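HI1317 (PDB 1JOV) probably interconverts the alpha and beta anomers of D-glucose 6-phosphate, as a glucose-6-phosphate 1-epimerase. Local coordinates at residues N227-K232 against T239-M244. Residues are numbered along the deposited sequence; the frame is centred on the assembly and turned at random.
Sequences NPWHKK and TGYQKM
The Tyr241 ring lies between the backbone of Trp229 on one face and CG of its own neighbour Gln242 on the other. On the Trp229 side CA makes a CH-pi contact, 4.0 Å from the Tyr241 ring centroid, and the carbonyl O of Trp229 comes to 3.1 Å from Tyr241 CD1. The indole crosses at a slant: Tyr241 CE2 sits over one face of it, 3.6 Å from Trp229 CE3, with the two ring planes 50° apart. His230 completes the aromatic cluster, presenting its edge to Tyr241 CE1 and OH while Trp229 NE1 lies over the centre of its face. At the phenol edge, in the ring plane, a water stands 2.5 Å from Tyr241 OH and bonds only weakly to His230 NE2.

Asn227 works with both ends of its amide, whose plane is nearly perpendicular (88°) to the Tyr241 ring, with OD1 3.4 Å from Tyr241 CB. ND2 donates to Tyr241 O at 3.0 Å, nearly straight (173°) and onto a lone pair, whereas OD1 accepts from Trp229 N at 2.9 Å and closes an Asx turn. The amide reaches the 3-10 turn 240-242 because chi1 of Asn227 is extended, turning CG away from the backbone N. Pro228, the first residue of the type II' turn 228-231, packs its ring carbon CD against Met244 SD, 3.9 Å away.

All this closes the loop between adjacent antiparallel strands 222-227 and 244-251 of the epimerase fold. Because one buried amide is held at both ends, it ties the turn and the 3-10 segment together just where the second strand sets out toward Glu248, a predicted active-site residue.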
# COMPACT_ATOMS: atom_id res chain seq x y z
N ASN A 227 -8.01 10.56 3.16
CA ASN A 227 -8.11 11.30 1.88
C ASN A 227 -7.83 12.75 2.26
O ASN A 227 -8.48 13.28 3.15
CB ASN A 227 -9.48 11.10 1.18
CG ASN A 227 -9.53 11.79 -0.22
OD1 ASN A 227 -9.45 13.03 -0.30
ND2 ASN A 227 -9.54 10.99 -1.30
N PRO A 228 -6.79 13.34 1.70
CA PRO A 228 -6.33 14.65 2.13
C PRO A 228 -7.30 15.76 1.65
O PRO A 228 -7.22 16.91 2.12
CB PRO A 228 -4.98 14.79 1.42
CG PRO A 228 -5.10 13.95 0.19
CD PRO A 228 -5.99 12.82 0.58
N TRP A 229 -8.13 15.43 0.70
CA TRP A 229 -9.16 16.33 0.19
C TRP A 229 -8.46 17.62 -0.29
O TRP A 229 -7.70 17.59 -1.25
CB TRP A 229 -10.27 16.51 1.26
CG TRP A 229 -11.52 17.17 0.76
CD1 TRP A 229 -11.82 18.51 0.86
CD2 TRP A 229 -12.63 16.56 0.08
NE1 TRP A 229 -13.03 18.77 0.28
CE2 TRP A 229 -13.57 17.59 -0.18
CE3 TRP A 229 -12.93 15.24 -0.33
CZ2 TRP A 229 -14.72 17.38 -0.87
CZ3 TRP A 229 -14.14 15.02 -0.98
CH2 TRP A 229 -15.01 16.10 -1.25
N HIS A 230 -8.69 18.77 0.38
CA HIS A 230 -8.05 20.01 -0.13
C HIS A 230 -6.67 20.40 0.39
O HIS A 230 -6.09 21.38 -0.06
CB HIS A 230 -8.99 21.20 0.00
CG HIS A 230 -10.03 21.24 -1.07
ND1 HIS A 230 -10.89 22.30 -1.21
CD2 HIS A 230 -10.29 20.40 -2.09
CE1 HIS A 230 -11.67 22.09 -2.25
NE2 HIS A 230 -11.33 20.94 -2.80
N LYS A 231 -6.12 19.64 1.39
CA LYS A 231 -4.80 19.98 1.94
C LYS A 231 -3.74 19.77 0.91
O LYS A 231 -3.73 18.77 0.19
CB LYS A 231 -4.41 19.10 3.12
CG LYS A 231 -5.25 19.29 4.38
CD LYS A 231 -4.85 18.30 5.46
CE LYS A 231 -4.00 18.96 6.52
NZ LYS A 231 -3.58 18.00 7.57
N LYS A 232 -2.84 20.72 0.83
CA LYS A 232 -1.75 20.54 -0.11
C LYS A 232 -0.97 19.35 0.49
O LYS A 232 -0.83 19.26 1.70
CB LYS A 232 -0.93 21.80 -0.21
CG LYS A 232 0.51 21.68 -0.60
CD LYS A 232 1.14 23.09 -0.43
CE LYS A 232 2.13 23.46 -1.53
NZ LYS A 232 2.27 24.95 -1.70
N THR A 239 -5.28 18.14 -7.75
CA THR A 239 -6.44 17.35 -8.17
C THR A 239 -6.34 15.83 -7.81
O THR A 239 -7.29 15.09 -8.02
CB THR A 239 -6.57 17.51 -9.69
OG1 THR A 239 -7.69 16.74 -10.16
CG2 THR A 239 -5.29 17.04 -10.38
N GLY A 240 -5.18 15.43 -7.30
CA GLY A 240 -4.93 14.05 -6.95
C GLY A 240 -5.95 13.44 -6.02
O GLY A 240 -6.28 12.28 -6.19
N TYR A 241 -6.45 14.15 -5.00
CA TYR A 241 -7.33 13.49 -4.03
C TYR A 241 -8.58 12.89 -4.66
O TYR A 241 -9.20 12.01 -4.06
CB TYR A 241 -7.81 14.45 -2.90
CG TYR A 241 -8.97 15.36 -3.34
CD1 TYR A 241 -8.72 16.55 -4.02
CD2 TYR A 241 -10.29 15.08 -3.08
CE1 TYR A 241 -9.73 17.42 -4.42
CE2 TYR A 241 -11.32 15.94 -3.46
CZ TYR A 241 -11.03 17.11 -4.13
OH TYR A 241 -12.04 17.97 -4.52
N GLN A 242 -8.95 13.35 -5.85
CA GLN A 242 -10.21 12.92 -6.42
C GLN A 242 -10.17 11.52 -6.94
O GLN A 242 -11.22 10.90 -7.13
CB GLN A 242 -10.56 13.83 -7.62
CG GLN A 242 -10.73 15.26 -7.24
CD GLN A 242 -11.35 16.07 -8.36
OE1 GLN A 242 -12.51 16.47 -8.26
NE2 GLN A 242 -10.58 16.33 -9.41
N LYS A 243 -8.96 10.98 -7.13
CA LYS A 243 -8.85 9.68 -7.79
C LYS A 243 -8.23 8.64 -6.86
O LYS A 243 -7.89 7.53 -7.32
CB LYS A 243 -8.01 9.80 -9.09
CG LYS A 243 -8.60 10.75 -10.16
CD LYS A 243 -9.68 10.15 -11.03
CE LYS A 243 -9.94 11.10 -12.20
NZ LYS A 243 -10.06 12.56 -11.80
N MET A 244 -8.17 8.93 -5.58
CA MET A 244 -7.50 8.01 -4.63
C MET A 244 -8.26 7.97 -3.30
O MET A 244 -9.08 8.83 -2.97
CB MET A 244 -6.07 8.44 -4.37
CG MET A 244 -5.93 9.83 -3.87
SD MET A 244 -6.20 10.05 -2.14
CE MET A 244 -4.59 9.71 -1.69
O HOH W 1 -11.49 19.87 -6.12